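Local structure of sensor protein CzcS (Pseudomonas aeruginosa, 5GPO) at residues Arg79-Arg84 with Gln91-Ser96; Ala83-Asp88 with Gln121-Ser126; Met112-Lys115 with Pro119-Val122. The protein senses zinc through its sensor domain and, as the histidine kinase of a two-component system, probably passes the signal on by phosphoryl transfer. One frame throughout, in Å; residues are numbered along the deposited sequence.

Contact 1: Arg79-Arg84 with Gln91-Ser96; sequences RALLAR and QPVFQS
The polar part of this helix-on-strand contact joins the Arg84 guanidinium to the backbone O of Phe94 and, through a water, to the amide of Gln95. NH1 of Arg84 gives the carbonyl O of Phe94 a weak hydrogen bond of 2.9 Å, bent to 122° at the hydrogen, with the oxygen set obliquely to the guanidinium plane. Water 1 lies in that plane, at the group's edge; it accepts from Arg84 NH1 at 3.3 Å and from Gln95 NE2 at 2.8 Å. The same amide nitrogen also donates to the backbone O of Ala77, one turn before Leu81 on the helix, and this second bond fixes the rotation of the Gln95 amide.

Helix 75-86 lies against an antiparallel sheet of strand order 2-1-5-4-3, the order found in PAS-like sensor domains, and its segment 79-84 runs roughly antiparallel (156°) to 93-96 of the edge strand.

Among the apolar contacts, Val93 CG1 sits over the centre of one guanidinium face, 3.4 Å from Arg84 CZ; a bend at chi3 (66°) turns the otherwise extended arginine chain across this methyl. The same CG1 meets Leu81 CD1 at 3.5 Å, as the leucine and valine pass in opposite directions. Farther along, Ala80 CB rests 3.4 Å from Gln95 NE2, while Leu81 CB lies against the same amide.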
ATOM      1  N   ARG B  79      -2.330 -12.270 -17.521  1.00 20.63           N
ATOM      2  CA  ARG B  79      -2.799 -13.364 -18.368  1.00 18.10           C
ATOM      3  C   ARG B  79      -1.668 -14.357 -18.651  1.00 18.32           C
ATOM      4  O   ARG B  79      -1.847 -15.576 -18.507  1.00 20.55           O
ATOM      5  CB  ARG B  79      -3.386 -12.787 -19.663  1.00 20.28           C
ATOM      6  CG  ARG B  79      -3.977 -13.825 -20.618  1.00 32.62           C
ATOM      7  CD  ARG B  79      -4.721 -13.177 -21.791  1.00 31.19           C
ATOM      8  NE  ARG B  79      -5.951 -12.504 -21.365  1.00 43.02           N
ATOM      9  CZ  ARG B  79      -6.201 -11.207 -21.536  1.00 41.41           C
ATOM     10  NH1 ARG B  79      -5.318 -10.432 -22.153  1.00 34.30           N
ATOM     11  NH2 ARG B  79      -7.346 -10.688 -21.108  1.00 36.39           N
ATOM     12  N   ALA B  80      -0.469 -13.849 -18.970  1.00 23.81           N
ATOM     13  CA  ALA B  80       0.662 -14.731 -19.256  1.00 21.72           C
ATOM     14  C   ALA B  80       1.101 -15.499 -18.011  1.00 24.36           C
ATOM     15  O   ALA B  80       1.412 -16.696 -18.091  1.00 23.58           O
ATOM     16  CB  ALA B  80       1.827 -13.924 -19.831  1.00 24.21           C
ATOM     17  N   LEU B  81       1.133 -14.825 -16.854  1.00 21.85           N
ATOM     18  CA  LEU B  81       1.511 -15.487 -15.607  1.00 17.88           C
ATOM     19  C   LEU B  81       0.484 -16.536 -15.203  1.00 20.28           C
ATOM     20  O   LEU B  81       0.850 -17.647 -14.801  1.00 25.59           O
ATOM     21  CB  LEU B  81       1.669 -14.448 -14.495  1.00 19.95           C
ATOM     22  CG  LEU B  81       2.019 -15.004 -13.119  1.00 22.80           C
ATOM     23  CD1 LEU B  81       3.266 -15.845 -13.196  1.00 22.06           C
ATOM     24  CD2 LEU B  81       2.214 -13.848 -12.144  1.00 19.89           C
ATOM     25  N   LEU B  82      -0.807 -16.200 -15.297  1.00 15.26           N
ATOM     26  CA  LEU B  82      -1.852 -17.159 -14.969  1.00 19.61           C
ATOM     27  C   LEU B  82      -1.776 -18.378 -15.875  1.00 28.11           C
ATOM     28  O   LEU B  82      -2.052 -19.500 -15.437  1.00 23.59           O
ATOM     29  CB  LEU B  82      -3.232 -16.505 -15.096  1.00 21.70           C
ATOM     30  CG  LEU B  82      -4.419 -17.468 -15.000  1.00 24.29           C
ATOM     31  CD1 LEU B  82      -4.410 -18.140 -13.624  1.00 25.49           C
ATOM     32  CD2 LEU B  82      -5.733 -16.726 -15.226  1.00 22.65           C
ATOM     33  N   ALA B  83      -1.374 -18.176 -17.131  1.00 26.23           N
ATOM     34  CA  ALA B  83      -1.256 -19.298 -18.053  1.00 25.77           C
ATOM     35  C   ALA B  83      -0.089 -20.196 -17.665  1.00 28.90           C
ATOM     36  O   ALA B  83      -0.172 -21.423 -17.791  1.00 27.02           O
ATOM     37  CB  ALA B  83      -1.101 -18.788 -19.484  1.00 27.48           C
ATOM     38  N   ARG B  84       1.003 -19.609 -17.173  1.00 25.52           N
ATOM     39  CA  ARG B  84       2.113 -20.447 -16.732  1.00 31.33           C
ATOM     40  C   ARG B  84       1.733 -21.263 -15.504  1.00 26.27           C
ATOM     41  O   ARG B  84       2.128 -22.428 -15.385  1.00 29.52           O
ATOM     42  CB  ARG B  84       3.349 -19.590 -16.479  1.00 27.48           C
ATOM     43  CG  ARG B  84       3.966 -19.108 -17.774  1.00 38.17           C
ATOM     44  CD  ARG B  84       5.065 -18.097 -17.538  1.00 39.36           C
ATOM     45  NE  ARG B  84       6.219 -18.676 -16.859  1.00 37.07           N
ATOM     46  CZ  ARG B  84       7.249 -17.959 -16.418  1.00 42.16           C
ATOM     47  NH1 ARG B  84       7.248 -16.643 -16.580  1.00 37.92           N
ATOM     48  NH2 ARG B  84       8.268 -18.551 -15.803  1.00 35.51           N
ATOM     49  N   GLN B  91       6.476 -23.700  -9.177  1.00 27.24           N
ATOM     50  CA  GLN B  91       6.044 -22.564  -8.362  1.00 27.03           C
ATOM     51  C   GLN B  91       7.030 -22.251  -7.240  1.00 32.28           C
ATOM     52  O   GLN B  91       7.690 -23.154  -6.720  1.00 25.80           O
ATOM     53  CB  GLN B  91       4.661 -22.829  -7.783  1.00 26.55           C
ATOM     54  CG  GLN B  91       3.600 -23.058  -8.848  1.00 31.16           C
ATOM     55  CD  GLN B  91       2.204 -23.021  -8.269  1.00 29.49           C
ATOM     56  OE1 GLN B  91       2.024 -22.728  -7.085  1.00 27.09           O
ATOM     57  NE2 GLN B  91       1.207 -23.302  -9.102  1.00 33.05           N
ATOM     58  N   PRO B  92       7.132 -20.961  -6.856  1.00 25.26           N
ATOM     59  CA  PRO B  92       6.413 -19.839  -7.468  1.00 22.87           C
ATOM     60  C   PRO B  92       6.956 -19.484  -8.859  1.00 26.31           C
ATOM     61  O   PRO B  92       8.125 -19.730  -9.150  1.00 22.96           O
ATOM     62  CB  PRO B  92       6.626 -18.701  -6.461  1.00 22.43           C
ATOM     63  CG  PRO B  92       7.906 -19.040  -5.775  1.00 25.31           C
ATOM     64  CD  PRO B  92       7.920 -20.541  -5.682  1.00 28.19           C
ATOM     65  N   VAL B  93       6.088 -18.957  -9.715  1.00 20.84           N
ATOM     66  CA  VAL B  93       6.455 -18.542 -11.064  1.00 17.05           C
ATOM     67  C   VAL B  93       6.764 -17.050 -11.051  1.00 22.21           C
ATOM     68  O   VAL B  93       5.962 -16.246 -10.567  1.00 18.65           O
ATOM     69  CB  VAL B  93       5.324 -18.854 -12.064  1.00 27.29           C
ATOM     70  CG1 VAL B  93       5.707 -18.382 -13.452  1.00 24.82           C
ATOM     71  CG2 VAL B  93       5.004 -20.352 -12.083  1.00 26.72           C
ATOM     72  N   PHE B  94       7.916 -16.677 -11.603  1.00 20.02           N
ATOM     73  CA  PHE B  94       8.335 -15.292 -11.712  1.00 22.33           C
ATOM     74  C   PHE B  94       8.117 -14.798 -13.129  1.00 24.84           C
ATOM     75  O   PHE B  94       8.258 -15.543 -14.103  1.00 26.38           O
ATOM     76  CB  PHE B  94       9.811 -15.113 -11.349  1.00 30.08           C
ATOM     77  CG  PHE B  94      10.070 -15.094  -9.880  1.00 25.34           C
ATOM     78  CD1 PHE B  94       9.987 -13.903  -9.171  1.00 29.36           C
ATOM     79  CD2 PHE B  94      10.400 -16.258  -9.204  1.00 22.37           C
ATOM     80  CE1 PHE B  94      10.230 -13.874  -7.799  1.00 28.02           C
ATOM     81  CE2 PHE B  94      10.652 -16.236  -7.840  1.00 30.46           C
ATOM     82  CZ  PHE B  94      10.560 -15.039  -7.136  1.00 24.20           C
ATOM     83  N   GLN B  95       7.789 -13.519 -13.239  1.00 24.06           N
ATOM     84  CA  GLN B  95       7.566 -12.928 -14.546  1.00 26.37           C
ATOM     85  C   GLN B  95       8.083 -11.507 -14.533  1.00 32.31           C
ATOM     86  O   GLN B  95       7.659 -10.703 -13.699  1.00 27.93           O
ATOM     87  CB  GLN B  95       6.088 -12.947 -14.903  1.00 23.25           C
ATOM     88  CG  GLN B  95       5.800 -12.323 -16.239  1.00 22.63           C
ATOM     89  CD  GLN B  95       4.346 -11.986 -16.369  1.00 24.38           C
ATOM     90  OE1 GLN B  95       3.829 -11.128 -15.638  1.00 26.14           O
ATOM     91  NE2 GLN B  95       3.661 -12.670 -17.272  1.00 28.25           N
ATOM     92  N   SER B  96       9.008 -11.206 -15.435  1.00 23.77           N
ATOM     93  CA  SER B  96       9.321  -9.827 -15.750  1.00 24.95           C
ATOM     94  C   SER B  96       8.542  -9.444 -16.998  1.00 28.31           C
ATOM     95  O   SER B  96       8.217 -10.295 -17.831  1.00 30.08           O
ATOM     96  CB  SER B  96      10.822  -9.622 -15.948  1.00 31.88           C
ATOM     97  OG  SER B  96      11.536 -10.067 -14.806  1.00 39.02           O
TER
HETATM   98  O   HOH W   1       5.352 -14.636 -18.301  1.00 28.97           O

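Contact 2: Ala83-Asp88 with Gln121-Ser126; sequences ARLQAD and QVLLSS
Gln121 OE1 is held between a polar and an apolar neighbour: it is hydrogen-bonded to Ser111 OG on the adjoining strand, and Leu85 CD1 comes within 3.7 Å of it. The glutamine chain is bent at chi2 (-81°), which keeps its amide close to its own strand, beneath the last turn of helix 75-86, rather than reaching straight out. On the amide's nitrogen side, Gln86 CG lies 4.2 Å from Gln121 NE2, a looser contact made at the exposed end of the helix.

Leu85 carries most of the rest. Its CG stands anti to the carbonyl carbon (chi1 -71°), and CD1 is the methyl that reaches the strand, touching Leu123 CD2 at 3.8 Å as well as the glutamine oxygen. Leu85 slides past Gln121 and Leu123 alike, each running in the opposite direction to it. Leu123 is packed further by Asn78 and Leu81, so successive turns of the helix line one face of strand 119-127. The opposite face, with Val122 and Leu124, is packed by Leu17 and Lys16 of the second subunit.

Segment 83-88 ends in a Schellman motif: Asp88, with positive phi, is the C-prime residue, Ala89 N bonds to Arg84 O, and Asp88 N bonds to Leu85 O at 3.0 Å.

No hydrogen bond joins the two segments. Attachment of the helix end here rests on van der Waals packing of Leu85 against Leu123 and the Gln121 amide, and the buried amide oxygen is satisfied from within the sheet by Ser111, so a polar side chain can lie beneath the helix.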
ATOM      1  N   ALA B  83      -1.374 -18.176 -17.131  1.00 26.23           N
ATOM      2  CA  ALA B  83      -1.256 -19.298 -18.053  1.00 25.77           C
ATOM      3  C   ALA B  83      -0.089 -20.196 -17.665  1.00 28.90           C
ATOM      4  O   ALA B  83      -0.172 -21.423 -17.791  1.00 27.02           O
ATOM      5  CB  ALA B  83      -1.101 -18.788 -19.484  1.00 27.48           C
ATOM      6  N   ARG B  84       1.003 -19.609 -17.173  1.00 25.52           N
ATOM      7  CA  ARG B  84       2.113 -20.447 -16.732  1.00 31.33           C
ATOM      8  C   ARG B  84       1.733 -21.263 -15.504  1.00 26.27           C
ATOM      9  O   ARG B  84       2.128 -22.428 -15.385  1.00 29.52           O
ATOM     10  CB  ARG B  84       3.349 -19.590 -16.479  1.00 27.48           C
ATOM     11  CG  ARG B  84       3.966 -19.108 -17.774  1.00 38.17           C
ATOM     12  CD  ARG B  84       5.065 -18.097 -17.538  1.00 39.36           C
ATOM     13  NE  ARG B  84       6.219 -18.676 -16.859  1.00 37.07           N
ATOM     14  CZ  ARG B  84       7.249 -17.959 -16.418  1.00 42.16           C
ATOM     15  NH1 ARG B  84       7.248 -16.643 -16.580  1.00 37.92           N
ATOM     16  NH2 ARG B  84       8.268 -18.551 -15.803  1.00 35.51           N
ATOM     17  N   LEU B  85       0.941 -20.685 -14.594  1.00 24.42           N
ATOM     18  CA  LEU B  85       0.483 -21.425 -13.418  1.00 24.26           C
ATOM     19  C   LEU B  85      -0.403 -22.598 -13.826  1.00 33.49           C
ATOM     20  O   LEU B  85      -0.251 -23.719 -13.327  1.00 34.89           O
ATOM     21  CB  LEU B  85      -0.276 -20.492 -12.475  1.00 32.04           C
ATOM     22  CG  LEU B  85       0.507 -19.436 -11.697  1.00 26.55           C
ATOM     23  CD1 LEU B  85      -0.453 -18.526 -10.931  1.00 25.11           C
ATOM     24  CD2 LEU B  85       1.496 -20.086 -10.742  1.00 30.53           C
ATOM     25  N   GLN B  86      -1.337 -22.354 -14.747  1.00 31.42           N
ATOM     26  CA  GLN B  86      -2.272 -23.390 -15.163  1.00 33.69           C
ATOM     27  C   GLN B  86      -1.614 -24.462 -16.026  1.00 42.16           C
ATOM     28  O   GLN B  86      -2.187 -25.547 -16.181  1.00 44.33           O
ATOM     29  CB  GLN B  86      -3.452 -22.737 -15.884  1.00 29.06           C
ATOM     30  CG  GLN B  86      -4.255 -21.831 -14.946  1.00 38.60           C
ATOM     31  CD  GLN B  86      -5.469 -21.189 -15.599  1.00 45.47           C
ATOM     32  OE1 GLN B  86      -5.474 -20.908 -16.799  1.00 40.41           O
ATOM     33  NE2 GLN B  86      -6.510 -20.961 -14.806  1.00 41.54           N
ATOM     34  N   ALA B  87      -0.425 -24.195 -16.577  1.00 29.62           N
ATOM     35  CA  ALA B  87       0.371 -25.218 -17.246  1.00 36.03           C
ATOM     36  C   ALA B  87       1.376 -25.893 -16.305  1.00 40.03           C
ATOM     37  O   ALA B  87       2.395 -26.427 -16.770  1.00 42.79           O
ATOM     38  CB  ALA B  87       1.091 -24.621 -18.456  1.00 32.47           C
ATOM     39  N   ASP B  88       1.109 -25.869 -14.996  1.00 42.03           N
ATOM     40  CA  ASP B  88       1.921 -26.558 -13.987  1.00 44.13           C
ATOM     41  C   ASP B  88       3.407 -26.202 -14.066  1.00 42.70           C
ATOM     42  O   ASP B  88       4.268 -27.041 -13.792  1.00 43.86           O
ATOM     43  CB  ASP B  88       1.734 -28.075 -14.078  1.00 42.89           C
ATOM     44  CG  ASP B  88       0.348 -28.514 -13.647  1.00 55.57           C
ATOM     45  OD1 ASP B  88      -0.188 -27.929 -12.680  1.00 58.85           O
ATOM     46  OD2 ASP B  88      -0.207 -29.442 -14.279  1.00 65.33           O
ATOM     47  N   GLN B 121      -5.492 -18.885  -7.158  1.00 15.93           N
ATOM     48  CA  GLN B 121      -4.250 -18.489  -7.802  1.00 17.13           C
ATOM     49  C   GLN B 121      -3.976 -17.042  -7.418  1.00 18.59           C
ATOM     50  O   GLN B 121      -4.874 -16.198  -7.506  1.00 16.13           O
ATOM     51  CB  GLN B 121      -4.324 -18.614  -9.327  1.00 18.39           C
ATOM     52  CG  GLN B 121      -4.784 -19.973  -9.862  1.00 21.21           C
ATOM     53  CD  GLN B 121      -3.676 -21.011  -9.893  1.00 22.66           C
ATOM     54  OE1 GLN B 121      -2.675 -20.892  -9.193  1.00 28.58           O
ATOM     55  NE2 GLN B 121      -3.852 -22.037 -10.721  1.00 25.52           N
ATOM     56  N   VAL B 122      -2.745 -16.765  -6.996  1.00 18.11           N
ATOM     57  CA  VAL B 122      -2.369 -15.483  -6.404  1.00 18.67           C
ATOM     58  C   VAL B 122      -1.360 -14.833  -7.331  1.00 19.17           C
ATOM     59  O   VAL B 122      -0.305 -15.415  -7.612  1.00 21.30           O
ATOM     60  CB  VAL B 122      -1.777 -15.651  -4.996  1.00 17.20           C
ATOM     61  CG1 VAL B 122      -1.292 -14.276  -4.450  1.00 19.03           C
ATOM     62  CG2 VAL B 122      -2.809 -16.287  -4.052  1.00 19.70           C
ATOM     63  N   LEU B 123      -1.674 -13.631  -7.794  1.00 17.98           N
ATOM     64  CA  LEU B 123      -0.837 -12.895  -8.734  1.00 17.15           C
ATOM     65  C   LEU B 123      -0.405 -11.597  -8.061  1.00 19.81           C
ATOM     66  O   LEU B 123      -1.216 -10.678  -7.899  1.00 18.88           O
ATOM     67  CB  LEU B 123      -1.594 -12.620 -10.034  1.00 19.01           C
ATOM     68  CG  LEU B 123      -2.183 -13.834 -10.748  1.00 18.03           C
ATOM     69  CD1 LEU B 123      -2.973 -13.433 -12.008  1.00 17.82           C
ATOM     70  CD2 LEU B 123      -1.104 -14.818 -11.137  1.00 23.19           C
ATOM     71  N   LEU B 124       0.866 -11.514  -7.674  1.00 18.22           N
ATOM     72  CA  LEU B 124       1.402 -10.344  -6.993  1.00 18.88           C
ATOM     73  C   LEU B 124       2.366  -9.607  -7.915  1.00 17.85           C
ATOM     74  O   LEU B 124       3.344 -10.188  -8.409  1.00 18.37           O
ATOM     75  CB  LEU B 124       2.093 -10.751  -5.689  1.00 14.15           C
ATOM     76  CG  LEU B 124       2.791  -9.678  -4.850  1.00 15.51           C
ATOM     77  CD1 LEU B 124       1.814  -8.628  -4.322  1.00 17.04           C
ATOM     78  CD2 LEU B 124       3.504 -10.381  -3.681  1.00 18.59           C
ATOM     79  N   SER B 125       2.103  -8.324  -8.129  1.00 21.15           N
ATOM     80  CA  SER B 125       2.856  -7.538  -9.095  1.00 19.73           C
ATOM     81  C   SER B 125       3.455  -6.321  -8.413  1.00 23.72           C
ATOM     82  O   SER B 125       2.884  -5.772  -7.465  1.00 21.56           O
ATOM     83  CB  SER B 125       1.978  -7.106 -10.268  1.00 21.30           C
ATOM     84  OG  SER B 125       1.592  -8.214 -11.057  1.00 33.92           O
ATOM     85  N   SER B 126       4.618  -5.907  -8.898  1.00 24.62           N
ATOM     86  CA  SER B 126       5.358  -4.807  -8.304  0.54 21.71           C
ATOM     87  C   SER B 126       5.994  -3.960  -9.392  1.00 24.93           C
ATOM     88  O   SER B 126       6.506  -4.493 -10.379  1.00 27.51           O
ATOM     89  CB  SER B 126       6.451  -5.318  -7.362  0.54 26.03           C
ATOM     90  OG  SER B 126       7.416  -6.062  -8.087  0.54 24.05           O
TER

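Contact 3: Met112-Lys115 with Pro119-Val122; sequences MRMK and PVQV
Met112 and Val120 face each other as an antiparallel hydrogen-bonded pair, and both of their backbone bonds are nearly straight. Met112 N donates to Val120 O at 2.8 Å, with 171° at the hydrogen; Val120 N returns a bond to Met112 O at 2.9 Å. The next pair, Arg113 with Pro119, is a non-hydrogen-bonded one, a position that a proline can fill without losing a bond between these strands. Here Pro119 CA lies 3.6 Å from Met112 O in a CA-H...O contact.

On the face of Met112 and Val120, sulfur and methyl groups pack. The extended Met112 chain runs obliquely over Val122, bringing SD to 3.7 Å from its CG2. Met114 crosses Val120 at about a right angle, its SD 3.7 Å from Val120 CG1.

On the other face Arg113 folds over Pro119. A bend at chi3 (-56°) swings the guanidinium across the proline ring, with Pro119 CB over one face and Pro119 CD 3.8 Å from Arg113 NH1. Arg113 NH1 is hydrogen-bonded to the carbonyl O of Gly117 in the turn, which ties the arginine back to its own hairpin.

Farther out, the second subunit covers the methionine side, with its Leu24 against Met114 and its Leu17 against Val122, while its Glu25 OE2 accepts from Arg113 N. The whole is the loop end of the beta hairpin of strands 104-113 and 119-127, the fourth and fifth strands of the PAS-like sheet.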
ATOM      1  N   MET B 112      -2.563 -21.418  -4.064  1.00 22.97           N
ATOM      2  CA  MET B 112      -2.748 -21.515  -2.622  1.00 24.62           C
ATOM      3  C   MET B 112      -4.091 -22.163  -2.349  1.00 21.56           C
ATOM      4  O   MET B 112      -4.916 -22.332  -3.250  1.00 25.82           O
ATOM      5  CB  MET B 112      -2.674 -20.142  -1.940  1.00 20.25           C
ATOM      6  CG  MET B 112      -1.339 -19.497  -2.134  1.00 28.71           C
ATOM      7  SD  MET B 112      -1.127 -17.968  -1.237  1.00 26.96           S
ATOM      8  CE  MET B 112       0.443 -17.470  -1.961  1.00 18.68           C
ATOM      9  N   ARG B 113      -4.304 -22.540  -1.092  1.00 23.19           N
ATOM     10  CA  ARG B 113      -5.624 -22.948  -0.634  1.00 28.23           C
ATOM     11  C   ARG B 113      -5.985 -22.089   0.561  1.00 31.20           C
ATOM     12  O   ARG B 113      -5.309 -22.146   1.595  1.00 25.96           O
ATOM     13  CB  ARG B 113      -5.681 -24.430  -0.265  1.00 30.31           C
ATOM     14  CG  ARG B 113      -7.093 -24.877   0.119  1.00 34.54           C
ATOM     15  CD  ARG B 113      -7.203 -26.389   0.121  1.00 40.10           C
ATOM     16  NE  ARG B 113      -6.802 -26.958  -1.164  1.00 43.91           N
ATOM     17  CZ  ARG B 113      -7.627 -27.174  -2.187  1.00 41.59           C
ATOM     18  NH1 ARG B 113      -8.914 -26.876  -2.086  1.00 36.38           N
ATOM     19  NH2 ARG B 113      -7.159 -27.694  -3.314  1.00 45.07           N
ATOM     20  N   MET B 114      -7.036 -21.293   0.408  1.00 28.21           N
ATOM     21  CA  MET B 114      -7.522 -20.460   1.488  1.00 30.94           C
ATOM     22  C   MET B 114      -8.021 -21.331   2.634  1.00 34.67           C
ATOM     23  O   MET B 114      -8.346 -22.510   2.459  1.00 38.41           O
ATOM     24  CB  MET B 114      -8.626 -19.536   0.982  1.00 34.82           C
ATOM     25  CG  MET B 114      -8.142 -18.567  -0.083  1.00 30.19           C
ATOM     26  SD  MET B 114      -9.375 -17.339  -0.490  1.00 33.04           S
ATOM     27  CE  MET B 114      -9.730 -16.653   1.134  1.00 37.38           C
ATOM     28  N   LYS B 115      -8.064 -20.736   3.829  1.00 41.14           N
ATOM     29  CA  LYS B 115      -8.397 -21.515   5.015  1.00 41.38           C
ATOM     30  C   LYS B 115      -9.793 -22.112   4.916  1.00 38.15           C
ATOM     31  O   LYS B 115     -10.030 -23.218   5.414  1.00 43.86           O
ATOM     32  CB  LYS B 115      -8.271 -20.653   6.274  1.00 40.82           C
ATOM     33  CG  LYS B 115      -8.234 -21.475   7.558  1.00 42.87           C
ATOM     34  CD  LYS B 115      -8.514 -20.625   8.784  1.00 40.22           C
ATOM     35  CE  LYS B 115      -7.332 -19.750   9.154  1.00 36.75           C
ATOM     36  NZ  LYS B 115      -7.675 -18.828  10.288  1.00 33.14           N
ATOM     37  N   PRO B 119      -9.575 -23.114  -3.443  1.00 29.10           N
ATOM     38  CA  PRO B 119      -8.280 -23.097  -4.131  1.00 22.49           C
ATOM     39  C   PRO B 119      -8.170 -21.830  -4.967  1.00 25.42           C
ATOM     40  O   PRO B 119      -9.087 -21.490  -5.725  1.00 23.46           O
ATOM     41  CB  PRO B 119      -8.319 -24.359  -5.005  1.00 25.67           C
ATOM     42  CG  PRO B 119      -9.762 -24.555  -5.280  1.00 31.22           C
ATOM     43  CD  PRO B 119     -10.520 -24.050  -4.079  1.00 27.57           C
ATOM     44  N   VAL B 120      -7.061 -21.109  -4.800  1.00 20.55           N
ATOM     45  CA  VAL B 120      -6.893 -19.808  -5.432  1.00 19.09           C
ATOM     46  C   VAL B 120      -5.547 -19.730  -6.134  1.00 20.96           C
ATOM     47  O   VAL B 120      -4.582 -20.421  -5.776  1.00 19.93           O
ATOM     48  CB  VAL B 120      -7.046 -18.625  -4.435  1.00 16.72           C
ATOM     49  CG1 VAL B 120      -8.478 -18.556  -3.871  1.00 20.31           C
ATOM     50  CG2 VAL B 120      -5.967 -18.659  -3.310  1.00 15.77           C
ATOM     51  N   GLN B 121      -5.492 -18.885  -7.158  1.00 15.93           N
ATOM     52  CA  GLN B 121      -4.250 -18.489  -7.802  1.00 17.13           C
ATOM     53  C   GLN B 121      -3.976 -17.042  -7.418  1.00 18.59           C
ATOM     54  O   GLN B 121      -4.874 -16.198  -7.506  1.00 16.13           O
ATOM     55  CB  GLN B 121      -4.324 -18.614  -9.327  1.00 18.39           C
ATOM     56  CG  GLN B 121      -4.784 -19.973  -9.862  1.00 21.21           C
ATOM     57  CD  GLN B 121      -3.676 -21.011  -9.893  1.00 22.66           C
ATOM     58  OE1 GLN B 121      -2.675 -20.892  -9.193  1.00 28.58           O
ATOM     59  NE2 GLN B 121      -3.852 -22.037 -10.721  1.00 25.52           N
ATOM     60  N   VAL B 122      -2.745 -16.765  -6.996  1.00 18.11           N
ATOM     61  CA  VAL B 122      -2.369 -15.483  -6.404  1.00 18.67           C
ATOM     62  C   VAL B 122      -1.360 -14.833  -7.331  1.00 19.17           C
ATOM     63  O   VAL B 122      -0.305 -15.415  -7.612  1.00 21.30           O
ATOM     64  CB  VAL B 122      -1.777 -15.651  -4.996  1.00 17.20           C
ATOM     65  CG1 VAL B 122      -1.292 -14.276  -4.450  1.00 19.03           C
ATOM     66  CG2 VAL B 122      -2.809 -16.287  -4.052  1.00 19.70           C
TER

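In the fold
Contacts 1 and 2 fix the same helix, 75-86, to one face of the sheet: contact 1 at edge strand 93-98, contact 2 at central strand 119-127. Their centres are 4 Å apart, and Leu81 CD2 of the first meets Leu123 CD2 of the second at 3.6 Å, so the two packing zones adjoin. Contact 2 is the more buried and has no direct hydrogen bond; contact 1, nearer the surface, adds a weak arginine bond and a water bridge. Contact 3 shares Gln121 and Val122 with contact 2 but lies within the sheet, is partly buried, and combines a backbone bond pair with methionine packing. All three contacts also touch the second subunit.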